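Long-range contacts in leucine aminopeptidase (Fimbriiglobus ruber, PDB 7D1B), which probably acts as a zinc-dependent glutaminyl cyclase and belongs to the M28 peptidase family, which also includes aminopeptidases: residues F150-D155 with L311-D316; L232-H237 with F303-W308; Q95-R100 with V108-L113. All blocks are in the same frame, centred on the assembly; numbering follows the deposited sequence. Where two conformers were deposited one is given.

Interaction 1: F150-D155 with L311-D316; sequences FASAND and LSDTPD. With ZN (zinc ion), chain B.
The F150 ring and the D313 carboxylate meet obliquely, their planes 54° apart. D313 OD2 stands 3.9 Å from F150 CZ, approaching neither squarely over the ring nor squarely at its rim, while D313 CB packs against CE1. One face of the ring is overlain by the backbone nitrogen of S152, above its centre, and a water (water 2) lies in the ring plane at the edge. With CG anti to the backbone nitrogen (chi1 172°), the ring lies beside its own carbonyl carbon, and CZ and CE1 come nearer to D313 than CB does. The same water donates to D313 OD2 at 2.7 Å. It also donates to D155 OD2, at 2.9 Å, and so joins the two carboxylates. D155 OD2 in turn binds zinc at 2.0 Å. E188, H309 and a water complete the coordination, an arrangement of one metal and three protein ligands as in glutaminyl cyclases of the M28 fold. H130 holds the other oxygen, OD1, and thereby helps to fix the rotation of the metal-binding carboxylate. D313 is a second-shell residue that grips the start of helix 153-167 from the loop leading toward helix 320-336. Its OD1 accepts N154 N at 2.8 Å on the syn side, 21° out of the carboxylate plane, and is held again by the Y305 hydroxyl. The D313 carbonyl takes A153 N at 3.0 Å, the donor sitting well above the carbonyl plane. D313 centres an inverse gamma turn, consistent with its carbonyl and side chain meeting adjacent amides. Beyond this polar grip, A153 CB nestles against P315 CD at 4.0 Å, and V58 and C62 of helix 51-63 also touch the A153 methyl group.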
loop_
_atom_site.group_PDB
_atom_site.type_symbol
_atom_site.label_atom_id
_atom_site.label_comp_id
_atom_site.label_asym_id
_atom_site.label_seq_id
_atom_site.Cartn_x
_atom_site.Cartn_y
_atom_site.Cartn_z
ATOM N N PHE A 150 18.158 5.332 -2.508
ATOM C CA PHE A 150 17.461 4.228 -1.856
ATOM C C PHE A 150 16.263 3.829 -2.724
ATOM O O PHE A 150 15.315 4.613 -2.885
ATOM C CB PHE A 150 17.040 4.649 -0.446
ATOM C CG PHE A 150 16.144 3.658 0.248
ATOM C CD1 PHE A 150 16.508 2.318 0.387
ATOM C CD2 PHE A 150 14.930 4.067 0.763
ATOM C CE1 PHE A 150 15.659 1.403 1.032
ATOM C CE2 PHE A 150 14.084 3.163 1.421
ATOM C CZ PHE A 150 14.447 1.821 1.538
ATOM N N ALA A 151 16.301 2.606 -3.278
ATOM C CA ALA A 151 15.296 2.171 -4.244
ATOM C C ALA A 151 13.990 1.750 -3.594
ATOM O O ALA A 151 12.944 1.791 -4.252
ATOM C CB ALA A 151 15.832 0.986 -5.049
ATOM N N SER A 152 14.022 1.296 -2.346
ATOM C CA SER A 152 12.780 1.028 -1.614
ATOM C C SER A 152 11.869 0.027 -2.346
ATOM O O SER A 152 10.659 0.202 -2.381
ATOM C CB SER A 152 12.042 2.349 -1.351
ATOM O OG SER A 152 11.079 2.230 -0.335
ATOM N N ALA A 153 12.439 -1.036 -2.927
ATOM C CA ALA A 153 11.647 -1.888 -3.822
ATOM C C ALA A 153 10.457 -2.538 -3.119
ATOM O O ALA A 153 9.367 -2.616 -3.694
ATOM C CB ALA A 153 12.517 -2.974 -4.435
ATOM N N ASN A 154 10.651 -3.046 -1.906
ATOM C CA ASN A 154 9.600 -3.745 -1.175
ATOM C C ASN A 154 8.819 -2.818 -0.251
ATOM O O ASN A 154 8.054 -3.292 0.585
ATOM C CB ASN A 154 10.222 -4.884 -0.365
ATOM C CG ASN A 154 9.201 -5.911 0.120
ATOM O OD1 ASN A 154 8.197 -6.197 -0.553
ATOM N ND2 ASN A 154 9.466 -6.489 1.287
ATOM N N ASP A 155 9.005 -1.511 -0.371
ATOM C CA ASP A 155 8.547 -0.566 0.639
ATOM C C ASP A 155 7.837 0.550 -0.117
ATOM O O ASP A 155 8.466 1.484 -0.630
ATOM C CB ASP A 155 9.778 -0.129 1.416
ATOM C CG ASP A 155 9.471 0.783 2.581
ATOM O OD1 ASP A 155 8.336 1.287 2.715
ATOM O OD2 ASP A 155 10.422 1.032 3.391
ATOM N N LEU A 311 20.140 -0.356 1.527
ATOM C CA LEU A 311 20.328 -0.161 0.092
ATOM C C LEU A 311 20.043 -1.423 -0.705
ATOM O O LEU A 311 19.800 -1.337 -1.917
ATOM C CB LEU A 311 21.745 0.326 -0.201
ATOM C CG LEU A 311 22.026 1.725 0.347
ATOM C CD1 LEU A 311 23.509 2.036 0.260
ATOM C CD2 LEU A 311 21.213 2.770 -0.411
ATOM N N SER A 312 20.061 -2.585 -0.052
ATOM C CA SER A 312 19.746 -3.855 -0.685
ATOM C C SER A 312 18.241 -4.100 -0.856
ATOM O O SER A 312 17.865 -5.178 -1.319
ATOM C CB SER A 312 20.412 -4.982 0.110
ATOM O OG SER A 312 20.087 -4.860 1.491
ATOM N N ASP A 313 17.379 -3.138 -0.531
ATOM C CA ASP A 313 15.945 -3.265 -0.805
ATOM C C ASP A 313 15.705 -2.913 -2.274
ATOM O O ASP A 313 15.292 -1.803 -2.621
ATOM C CB ASP A 313 15.148 -2.362 0.138
ATOM C CG ASP A 313 13.643 -2.477 -0.060
ATOM O OD1 ASP A 313 13.188 -3.441 -0.720
ATOM O OD2 ASP A 313 12.911 -1.586 0.446
ATOM N N THR A 314 15.985 -3.880 -3.143
ATOM C CA THR A 314 16.036 -3.685 -4.586
ATOM C C THR A 314 15.122 -4.688 -5.273
ATOM O O THR A 314 14.638 -5.636 -4.644
ATOM C CB THR A 314 17.490 -3.850 -5.064
ATOM O OG1 THR A 314 18.010 -5.090 -4.570
ATOM C CG2 THR A 314 18.348 -2.700 -4.563
ATOM N N PRO A 315 14.850 -4.504 -6.579
ATOM C CA PRO A 315 13.854 -5.369 -7.245
ATOM C C PRO A 315 14.167 -6.855 -7.192
ATOM O O PRO A 315 13.231 -7.666 -7.237
ATOM C CB PRO A 315 13.824 -4.826 -8.680
ATOM C CG PRO A 315 14.118 -3.372 -8.486
ATOM C CD PRO A 315 15.202 -3.350 -7.429
ATOM N N ASP A 316 15.442 -7.253 -7.110
ATOM C CA ASP A 316 15.755 -8.678 -7.037
ATOM C C ASP A 316 15.293 -9.326 -5.736
ATOM O O ASP A 316 15.322 -10.559 -5.634
ATOM C CB ASP A 316 17.257 -8.875 -7.158
ATOM C CG ASP A 316 18.005 -8.066 -6.143
ATOM O OD1 ASP A 316 18.168 -6.848 -6.365
ATOM O OD2 ASP A 316 18.369 -8.629 -5.096
HETATM ZN ZN ZN B . 10.042 2.344 4.800
HETATM O O HOH W 1 18.883 1.109 -3.044
HETATM O O HOH W 2 12.696 -0.796 3.061
HETATM O O HOH W 3 8.854 1.232 6.139
#

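Interaction 2: L232-H237 with F303-W308; sequences LDLFAH and FDYKHW
L234 is the bump of this contact, and F303, Y305 and W308 line the hollow that receives it. One branch, CD1, reaches the in-plane edge of the F303 ring at CD1, 3.8 Å away, and at 3.7 Å also meets W308 CD1 obliquely. The other branch, CD2, leans toward Y305 CD2 at 4.1 Å, the two side chains crossing at about a right angle. Both forks share the W308 wall, and F303 CE1 lies over one W308 face, so two of the walls touch each other. H237 and Y305 make a second fit, sliding past each other in opposite directions: Y305 CD1 rests over one face of the imidazole, 3.6 Å from H237 CG, with the planes tilted by 39°. Squeezed between its own N and carbonyl carbon (chi1 49°), the imidazole is hydrogen-bonded at ND1 to N154 ND2 and at NE2 to D302 OD2. Replacing it by an alanine is likely to leave N154 ND2 and D302 without a mate and to open a gap against Y305 CD1. L234 also touches the zinc ligand D155, and the W308 side chain comes about 4 Å from the zinc, so the pocket adjoins the metal site. The loop follows strand 225-232, its L234 backbone bonded to that of D302; helix 153-167 borders it through N154 and A158, and helix 320-336 packs on F235 and A236.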
loop_
_atom_site.group_PDB
_atom_site.type_symbol
_atom_site.label_atom_id
_atom_site.label_comp_id
_atom_site.label_asym_id
_atom_site.label_seq_id
_atom_site.Cartn_x
_atom_site.Cartn_y
_atom_site.Cartn_z
ATOM N N LEU A 232 -0.872 -2.387 1.875
ATOM C CA LEU A 232 0.207 -3.296 1.489
ATOM C C LEU A 232 1.529 -2.641 1.858
ATOM O O LEU A 232 1.813 -1.545 1.379
ATOM C CB LEU A 232 0.172 -3.468 -0.023
ATOM C CG LEU A 232 -1.114 -4.082 -0.580
ATOM C CD1 LEU A 232 -1.101 -3.976 -2.108
ATOM C CD2 LEU A 232 -1.286 -5.524 -0.098
ATOM N N ASP A 233 2.351 -3.307 2.671
ATOM C CA ASP A 233 3.647 -2.728 3.025
ATOM C C ASP A 233 4.624 -3.855 3.368
ATOM O O ASP A 233 4.290 -4.711 4.191
ATOM C CB ASP A 233 3.466 -1.833 4.260
ATOM C CG ASP A 233 4.601 -0.820 4.434
ATOM O OD1 ASP A 233 5.521 -0.751 3.574
ATOM O OD2 ASP A 233 4.596 -0.055 5.443
ATOM N N LEU A 234 5.809 -3.877 2.764
ATOM C CA LEU A 234 6.828 -4.874 3.099
ATOM C C LEU A 234 6.263 -6.291 3.000
ATOM O O LEU A 234 6.379 -7.096 3.931
ATOM C CB LEU A 234 7.454 -4.634 4.474
ATOM C CG LEU A 234 7.886 -3.222 4.818
ATOM C CD1 LEU A 234 8.393 -3.197 6.252
ATOM C CD2 LEU A 234 8.944 -2.720 3.888
ATOM N N PHE A 235 5.673 -6.607 1.840
ATOM C CA PHE A 235 4.849 -7.802 1.711
ATOM C C PHE A 235 5.270 -8.715 0.577
ATOM O O PHE A 235 4.688 -9.792 0.453
ATOM C CB PHE A 235 3.374 -7.414 1.460
ATOM C CG PHE A 235 3.148 -6.840 0.100
ATOM C CD1 PHE A 235 3.334 -5.491 -0.140
ATOM C CD2 PHE A 235 2.772 -7.653 -0.967
ATOM C CE1 PHE A 235 3.203 -4.961 -1.416
ATOM C CE2 PHE A 235 2.630 -7.129 -2.248
ATOM C CZ PHE A 235 2.834 -5.776 -2.466
ATOM N N ALA A 236 6.214 -8.309 -0.275
ATOM C CA ALA A 236 6.388 -8.942 -1.571
ATOM C C ALA A 236 7.651 -9.778 -1.675
ATOM O O ALA A 236 7.936 -10.305 -2.756
ATOM C CB ALA A 236 6.355 -7.885 -2.678
ATOM N N HIS A 237 8.408 -9.906 -0.592
ATOM C CA HIS A 237 9.643 -10.680 -0.615
ATOM C C HIS A 237 9.368 -12.183 -0.568
ATOM O O HIS A 237 8.303 -12.655 -0.142
ATOM C CB HIS A 237 10.562 -10.253 0.534
ATOM C CG HIS A 237 9.887 -10.190 1.861
ATOM N ND1 HIS A 237 8.937 -9.234 2.164
ATOM C CD2 HIS A 237 10.044 -10.941 2.977
ATOM C CE1 HIS A 237 8.546 -9.400 3.416
ATOM N NE2 HIS A 237 9.200 -10.429 3.932
ATOM N N PHE A 303 7.040 -7.209 8.980
ATOM C CA PHE A 303 7.926 -6.165 9.459
ATOM C C PHE A 303 9.323 -6.688 9.743
ATOM O O PHE A 303 10.203 -5.888 10.059
ATOM C CB PHE A 303 7.289 -5.497 10.691
ATOM C CG PHE A 303 7.857 -4.129 11.046
ATOM C CD1 PHE A 303 8.350 -3.237 10.085
ATOM C CD2 PHE A 303 7.892 -3.742 12.375
ATOM C CE1 PHE A 303 8.849 -1.984 10.459
ATOM C CE2 PHE A 303 8.394 -2.494 12.745
ATOM C CZ PHE A 303 8.866 -1.622 11.787
ATOM N N ASP A 304 9.550 -7.998 9.627
ATOM C CA ASP A 304 10.891 -8.553 9.742
ATOM C C ASP A 304 11.634 -8.627 8.413
ATOM O O ASP A 304 12.733 -9.190 8.360
ATOM C CB ASP A 304 10.845 -9.916 10.436
ATOM C CG ASP A 304 10.386 -9.814 11.870
ATOM O OD1 ASP A 304 10.777 -8.839 12.556
ATOM O OD2 ASP A 304 9.617 -10.696 12.306
ATOM N N TYR A 305 11.094 -8.033 7.351
ATOM C CA TYR A 305 11.796 -7.976 6.077
ATOM C C TYR A 305 13.256 -7.599 6.298
ATOM O O TYR A 305 13.565 -6.560 6.892
ATOM C CB TYR A 305 11.135 -6.917 5.210
ATOM C CG TYR A 305 11.816 -6.654 3.888
ATOM C CD1 TYR A 305 12.212 -7.700 3.052
ATOM C CD2 TYR A 305 12.041 -5.348 3.456
ATOM C CE1 TYR A 305 12.806 -7.443 1.816
ATOM C CE2 TYR A 305 12.628 -5.085 2.232
ATOM C CZ TYR A 305 13.003 -6.134 1.411
ATOM O OH TYR A 305 13.561 -5.901 0.171
ATOM N N LYS A 306 14.159 -8.437 5.793
ATOM C CA LYS A 306 15.557 -8.307 6.171
ATOM C C LYS A 306 16.254 -7.132 5.505
ATOM O O LYS A 306 17.312 -6.723 5.982
ATOM C CB LYS A 306 16.342 -9.597 5.918
ATOM C CG LYS A 306 16.523 -9.955 4.485
ATOM C CD LYS A 306 17.299 -11.259 4.345
ATOM C CE LYS A 306 16.499 -12.429 4.897
ATOM N NZ LYS A 306 17.129 -13.733 4.539
ATOM N N HIS A 307 15.715 -6.589 4.416
ATOM C CA HIS A 307 16.348 -5.474 3.723
ATOM C C HIS A 307 15.682 -4.140 4.022
ATOM O O HIS A 307 15.905 -3.158 3.301
ATOM C CB HIS A 307 16.462 -5.766 2.230
ATOM C CG HIS A 307 17.218 -7.014 1.970
ATOM N ND1 HIS A 307 18.594 -7.070 2.057
ATOM C CD2 HIS A 307 16.794 -8.279 1.742
ATOM C CE1 HIS A 307 18.984 -8.312 1.836
ATOM N NE2 HIS A 307 17.912 -9.061 1.645
ATOM N N TRP A 308 14.875 -4.092 5.079
ATOM C CA TRP A 308 14.150 -2.882 5.453
ATOM C C TRP A 308 15.098 -1.704 5.658
ATOM O O TRP A 308 16.013 -1.763 6.490
ATOM C CB TRP A 308 13.410 -3.180 6.743
ATOM C CG TRP A 308 12.600 -2.034 7.273
ATOM C CD1 TRP A 308 11.552 -1.403 6.662
ATOM C CD2 TRP A 308 12.761 -1.406 8.551
ATOM N NE1 TRP A 308 11.051 -0.427 7.492
ATOM C CE2 TRP A 308 11.768 -0.412 8.658
ATOM C CE3 TRP A 308 13.643 -1.600 9.622
ATOM C CZ2 TRP A 308 11.644 0.406 9.790
ATOM C CZ3 TRP A 308 13.523 -0.788 10.741
ATOM C CH2 TRP A 308 12.525 0.193 10.817
#

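Interaction 3: Q95-R100 with V108-L113; sequences QEFKVR and VDMTNL
K98 and D109 run side by side and end in a salt bridge, NZ to OD1 at 2.7 Å, made on the syn lone pair of the carboxylate. The lysine chain is extended until its last torsion (chi4 -77°), where it bends to bring the ammonium onto that oxygen. A water that donates to D109 OD1 also donates to F97 O. At the far end N112 ND2 gives Q95 OE1 a nearly straight bond of 2.9 Å, in the carbonyl plane of Q95 and in the amide plane of N112, though the two amide planes are turned 39° apart; N112 is further fixed by G207 O at ND2 and by D185 N at OD1. Between these side-chain links, the backbones pair in antiparallel register. Q95 with N112, F97 with M110 and V99 with V108 are hydrogen-bonded pairs, F97 O accepting M110 N at 2.8 Å; E96 with T111 and K98 with D109 are the non-hydrogen-bonded ones. This is a beta hairpin, and strand 91-99 forms one outer edge of the mixed six-stranded sheet. The salt bridge lies on the E96 and T111 face. On the other, M110 CB sits over the F97 ring in a CH-pi contact, 3.5 Å from its centroid, and H210 of helix 206-218 stacks on the same ring. Helix 206-218 also packs on Q95 and N112 through F211, while F206 touches V99.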
loop_
_atom_site.group_PDB
_atom_site.type_symbol
_atom_site.label_atom_id
_atom_site.label_comp_id
_atom_site.label_asym_id
_atom_site.label_seq_id
_atom_site.Cartn_x
_atom_site.Cartn_y
_atom_site.Cartn_z
ATOM N N GLN A 95 -5.097 14.131 -5.018
ATOM C CA GLN A 95 -5.345 14.926 -3.817
ATOM C C GLN A 95 -4.060 15.684 -3.543
ATOM O O GLN A 95 -3.105 15.119 -3.004
ATOM C CB GLN A 95 -5.695 14.091 -2.594
ATOM C CG GLN A 95 -6.838 13.164 -2.712
ATOM C CD GLN A 95 -7.208 12.558 -1.354
ATOM O OE1 GLN A 95 -6.341 12.239 -0.506
ATOM N NE2 GLN A 95 -8.511 12.413 -1.130
ATOM N N GLU A 96 -4.030 16.953 -3.930
ATOM C CA GLU A 96 -2.839 17.776 -3.804
ATOM C C GLU A 96 -2.909 18.583 -2.518
ATOM O O GLU A 96 -3.953 19.150 -2.188
ATOM C CB GLU A 96 -2.748 18.730 -4.999
ATOM C CG GLU A 96 -2.621 18.013 -6.346
ATOM C CD GLU A 96 -2.569 18.960 -7.529
ATOM O OE1 GLU A 96 -2.838 20.175 -7.366
ATOM O OE2 GLU A 96 -2.249 18.479 -8.634
ATOM N N PHE A 97 -1.789 18.663 -1.806
ATOM C CA PHE A 97 -1.736 19.428 -0.567
ATOM C C PHE A 97 -0.284 19.789 -0.285
ATOM O O PHE A 97 0.627 19.327 -0.965
ATOM C CB PHE A 97 -2.413 18.686 0.598
ATOM C CG PHE A 97 -1.779 17.358 0.961
ATOM C CD1 PHE A 97 -2.001 16.217 0.200
ATOM C CD2 PHE A 97 -0.993 17.250 2.105
ATOM C CE1 PHE A 97 -1.421 15.000 0.571
ATOM C CE2 PHE A 97 -0.427 16.048 2.485
ATOM C CZ PHE A 97 -0.635 14.925 1.727
ATOM N N LYS A 98 -0.075 20.655 0.704
ATOM C CA LYS A 98 1.266 21.064 1.100
ATOM C C LYS A 98 1.432 20.837 2.586
ATOM O O LYS A 98 0.487 21.006 3.359
ATOM C CB LYS A 98 1.516 22.557 0.835
ATOM C CG LYS A 98 1.503 22.929 -0.630
ATOM C CD LYS A 98 1.720 24.428 -0.793
ATOM C CE LYS A 98 1.371 24.902 -2.195
ATOM N NZ LYS A 98 2.428 24.557 -3.189
ATOM N N VAL A 99 2.646 20.463 2.988
ATOM C CA VAL A 99 2.954 20.320 4.407
ATOM C C VAL A 99 4.332 20.906 4.658
ATOM O O VAL A 99 5.094 21.169 3.733
ATOM C CB VAL A 99 2.904 18.853 4.902
ATOM C CG1 VAL A 99 1.548 18.245 4.631
ATOM C CG2 VAL A 99 4.000 18.017 4.257
ATOM N N ARG A 100 4.653 21.095 5.933
ATOM C CA ARG A 100 6.004 21.441 6.360
ATOM C C ARG A 100 6.536 20.277 7.187
ATOM O O ARG A 100 6.013 19.987 8.265
ATOM C CB ARG A 100 6.022 22.727 7.195
ATOM C CG ARG A 100 7.439 23.146 7.531
ATOM C CD ARG A 100 7.503 24.324 8.502
ATOM N NE ARG A 100 6.962 24.016 9.833
ATOM C CZ ARG A 100 7.613 23.341 10.778
ATOM N NH1 ARG A 100 8.836 22.852 10.541
ATOM N NH2 ARG A 100 7.043 23.155 11.963
ATOM N N VAL A 108 6.509 21.400 1.261
ATOM C CA VAL A 108 6.649 20.319 0.301
ATOM C C VAL A 108 5.282 20.024 -0.284
ATOM O O VAL A 108 4.296 19.888 0.458
ATOM C CB VAL A 108 7.326 19.076 0.914
ATOM C CG1 VAL A 108 6.624 18.558 2.147
ATOM C CG2 VAL A 108 7.520 17.986 -0.131
ATOM N N ASP A 109 5.231 19.958 -1.614
ATOM C CA ASP A 109 4.028 19.536 -2.317
ATOM C C ASP A 109 3.868 18.029 -2.206
ATOM O O ASP A 109 4.819 17.284 -2.460
ATOM C CB ASP A 109 4.159 19.893 -3.796
ATOM C CG ASP A 109 4.022 21.365 -4.056
ATOM O OD1 ASP A 109 3.153 21.998 -3.430
ATOM O OD2 ASP A 109 4.779 21.877 -4.899
ATOM N N MET A 110 2.675 17.593 -1.817
ATOM C CA MET A 110 2.315 16.191 -1.701
ATOM C C MET A 110 1.109 15.934 -2.589
ATOM O O MET A 110 0.239 16.807 -2.756
ATOM C CB MET A 110 1.939 15.863 -0.257
ATOM C CG MET A 110 3.049 16.115 0.704
ATOM S SD MET A 110 4.112 14.663 0.695
ATOM C CE MET A 110 5.237 15.028 2.064
ATOM N N THR A 111 1.033 14.715 -3.119
ATOM C CA THR A 111 -0.122 14.312 -3.927
ATOM C C THR A 111 -0.463 12.861 -3.627
ATOM O O THR A 111 0.339 11.969 -3.924
ATOM C CB THR A 111 0.153 14.463 -5.432
ATOM O OG1 THR A 111 0.631 15.781 -5.710
ATOM C CG2 THR A 111 -1.127 14.224 -6.243
ATOM N N ASN A 112 -1.647 12.605 -3.066
ATOM C CA ASN A 112 -2.144 11.234 -3.064
ATOM C C ASN A 112 -2.798 10.962 -4.415
ATOM O O ASN A 112 -3.386 11.852 -5.027
ATOM C CB ASN A 112 -3.213 11.025 -1.992
ATOM C CG ASN A 112 -2.703 11.209 -0.572
ATOM O OD1 ASN A 112 -1.529 10.947 -0.261
ATOM N ND2 ASN A 112 -3.607 11.629 0.310
ATOM N N LEU A 113 -2.683 9.732 -4.890
ATOM C CA LEU A 113 -3.328 9.335 -6.142
ATOM C C LEU A 113 -4.408 8.307 -5.839
ATOM O O LEU A 113 -4.192 7.381 -5.057
ATOM C CB LEU A 113 -2.308 8.723 -7.098
ATOM C CG LEU A 113 -2.416 8.765 -8.621
ATOM C CD1 LEU A 113 -2.523 10.201 -9.102
ATOM C CD2 LEU A 113 -1.228 8.085 -9.290
HETATM O O HOH W 4 0.609 20.690 -3.519
#

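In the fold
From the N terminus, interaction 3 comes first: the segment 95-100, on strand 91-99, turns through seven residues and pairs with 108-113, closing a short hairpin at the edge of the sheet. Interaction 1 opens only afterwards, at 150-155, and closes at 311-316 after a long excursion. Interaction 2 is nested inside that loop, running from 232-237 to 303-308. The two touch where Y305 and H307 probably hydrogen-bond D313 and S312, so the loop after strand 225-232, the start of helix 153-167 and the loop before helix 320-336 are joined around the zinc. Interaction 3 lies apart, its centre about 24 Å from that of interaction 1 and about 26 Å from that of interaction 2.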